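Local coordinates for protein multi-copper Oxidase CueO (Ochrobactrum, PDB 6EVG) that probably oxidises phenolic substrates as a laccase-like multicopper oxidase, coupling this to the reduction of dioxygen to water, with activity towards lignin model compounds and lignosulfonate, at residues F337-A342 and T429-H434. Numbering follows the deposited sequence.
Sequences FDERMA and TKEMPH. With CU (copper (II) ion), chain B.
Phe337 and Thr429 bring their backbones nearest, CA to CA 5.4 Å, and the two segments then spread to 7.8 Å between the CA atoms of Glu339 and Glu431. With CG anti to its carbonyl carbon (chi1 -67°), the Phe337 ring is set beside the backbone N, where it runs past His434 in the opposite direction: the rings are near parallel (planes 11° apart) but slid until they barely overlap, and each CB sits 3.8 Å from the other ring's centroid, a reciprocal CH-pi pair. Thr429 CG2 meets Phe337 CD1 obliquely. In this cupredoxin-type domain His434 opens strand 434-438 and binds copper through ND1 at 2.0 Å, with Cys490 and His495 completing the mononuclear (type 1) site. The other ring nitrogen is held by a second-shell carboxylate: NE2 donates to Glu339 OE2 at 2.8 Å; OE2 lies nearly in the ring plane, whereas NE2 approaches 46° above the carboxylate plane. Glu339 OE2 also takes a weak bond from Met432 N. Replacing Glu339 with an alanine would probably leave both donors without this acceptor and the imidazole less firmly oriented. Glu431 OE1, of like charge, stands 3.2 Å from OE2, not hydrogen-bonded. Water 2 bridges Glu339 N and Glu431 OE1, while water 3 joins Met341 N to Glu431 OE2.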
# COMPACT_ATOMS: atom_id res chain seq x y z
N PHE A 337 -13.98 -11.41 -7.92
CA PHE A 337 -12.60 -11.59 -8.34
C PHE A 337 -12.48 -12.93 -9.08
O PHE A 337 -12.32 -14.00 -8.47
CB PHE A 337 -11.66 -11.56 -7.11
CG PHE A 337 -11.57 -10.22 -6.43
CD1 PHE A 337 -12.49 -9.78 -5.52
CD2 PHE A 337 -10.55 -9.34 -6.74
CE1 PHE A 337 -12.32 -8.56 -4.88
CE2 PHE A 337 -10.42 -8.13 -6.12
CZ PHE A 337 -11.33 -7.73 -5.21
N ASP A 338 -12.60 -12.84 -10.40
CA ASP A 338 -12.69 -14.01 -11.23
C ASP A 338 -11.31 -14.40 -11.74
O ASP A 338 -10.77 -13.78 -12.68
CB ASP A 338 -13.66 -13.73 -12.38
CG ASP A 338 -14.05 -14.99 -13.12
OD1 ASP A 338 -13.45 -16.06 -12.95
OD2 ASP A 338 -15.06 -14.89 -13.89
N GLU A 339 -10.75 -15.46 -11.15
CA GLU A 339 -9.45 -15.97 -11.50
C GLU A 339 -9.49 -16.78 -12.81
O GLU A 339 -8.44 -17.11 -13.33
CB GLU A 339 -8.90 -16.86 -10.40
CG GLU A 339 -8.69 -16.10 -9.10
CD GLU A 339 -8.40 -16.99 -7.86
OE1 GLU A 339 -7.59 -17.93 -8.00
OE2 GLU A 339 -8.99 -16.69 -6.72
N ARG A 340 -10.67 -17.11 -13.34
CA ARG A 340 -10.83 -17.88 -14.57
C ARG A 340 -9.95 -19.11 -14.57
O ARG A 340 -9.26 -19.42 -15.52
CB ARG A 340 -10.58 -17.00 -15.82
CG ARG A 340 -11.56 -15.83 -15.90
CD ARG A 340 -11.36 -14.98 -17.16
NE ARG A 340 -11.65 -15.68 -18.40
CZ ARG A 340 -10.76 -16.32 -19.18
NH1 ARG A 340 -9.45 -16.43 -18.88
NH2 ARG A 340 -11.21 -16.88 -20.30
N MET A 341 -9.98 -19.84 -13.44
CA MET A 341 -9.05 -20.92 -13.27
C MET A 341 -9.23 -22.01 -14.29
O MET A 341 -8.25 -22.53 -14.75
CB MET A 341 -9.12 -21.49 -11.86
CG MET A 341 -7.97 -22.45 -11.57
SD MET A 341 -7.80 -22.87 -9.82
CE MET A 341 -7.32 -21.30 -9.13
N ALA A 342 -10.46 -22.39 -14.61
CA ALA A 342 -10.65 -23.47 -15.57
C ALA A 342 -10.03 -23.12 -16.91
O ALA A 342 -9.39 -23.98 -17.56
CB ALA A 342 -12.13 -23.81 -15.68
N THR A 429 -14.81 -13.46 -3.32
CA THR A 429 -13.70 -14.27 -3.83
C THR A 429 -14.09 -15.75 -3.77
O THR A 429 -15.02 -16.14 -3.09
CB THR A 429 -12.40 -14.04 -3.04
OG1 THR A 429 -12.58 -14.51 -1.69
CG2 THR A 429 -12.05 -12.57 -2.97
N LYS A 430 -13.29 -16.57 -4.41
CA LYS A 430 -13.48 -18.03 -4.45
C LYS A 430 -12.21 -18.78 -4.05
O LYS A 430 -12.05 -19.21 -2.93
CB LYS A 430 -13.93 -18.45 -5.87
CG LYS A 430 -14.15 -19.92 -6.11
CD LYS A 430 -14.52 -20.23 -7.56
CE LYS A 430 -14.73 -21.74 -7.75
NZ LYS A 430 -14.62 -22.12 -9.18
N GLU A 431 -11.24 -18.90 -4.94
CA GLU A 431 -10.09 -19.80 -4.69
C GLU A 431 -9.09 -19.28 -3.70
O GLU A 431 -8.50 -20.08 -2.96
CB GLU A 431 -9.36 -20.19 -5.96
CG GLU A 431 -10.18 -21.01 -6.96
CD GLU A 431 -10.84 -20.14 -8.02
OE1 GLU A 431 -11.02 -18.90 -7.81
OE2 GLU A 431 -11.22 -20.71 -9.07
N MET A 432 -8.88 -17.98 -3.65
CA MET A 432 -7.89 -17.34 -2.75
C MET A 432 -8.39 -15.97 -2.36
O MET A 432 -9.29 -15.43 -3.03
CB MET A 432 -6.51 -17.27 -3.38
CG MET A 432 -6.41 -16.33 -4.60
SD MET A 432 -4.76 -16.22 -5.32
CE MET A 432 -3.89 -15.10 -4.25
N PRO A 433 -7.82 -15.36 -1.32
CA PRO A 433 -8.16 -13.98 -0.98
C PRO A 433 -7.54 -12.99 -1.98
O PRO A 433 -6.53 -13.32 -2.60
CB PRO A 433 -7.53 -13.80 0.39
CG PRO A 433 -6.82 -15.02 0.75
CD PRO A 433 -6.85 -15.94 -0.38
N HIS A 434 -8.17 -11.83 -2.09
CA HIS A 434 -7.66 -10.77 -3.00
C HIS A 434 -7.73 -9.44 -2.32
O HIS A 434 -8.76 -9.08 -1.76
CB HIS A 434 -8.48 -10.70 -4.30
CG HIS A 434 -8.44 -11.95 -5.13
ND1 HIS A 434 -7.60 -12.13 -6.21
CD2 HIS A 434 -9.16 -13.11 -5.01
CE1 HIS A 434 -7.79 -13.34 -6.70
NE2 HIS A 434 -8.71 -13.96 -5.98
CU CU B . -6.15 -11.05 -7.04
O HOH W 1 -11.51 -15.55 -6.34
O HOH W 2 -12.34 -16.96 -9.13
O HOH W 3 -11.99 -19.76 -11.31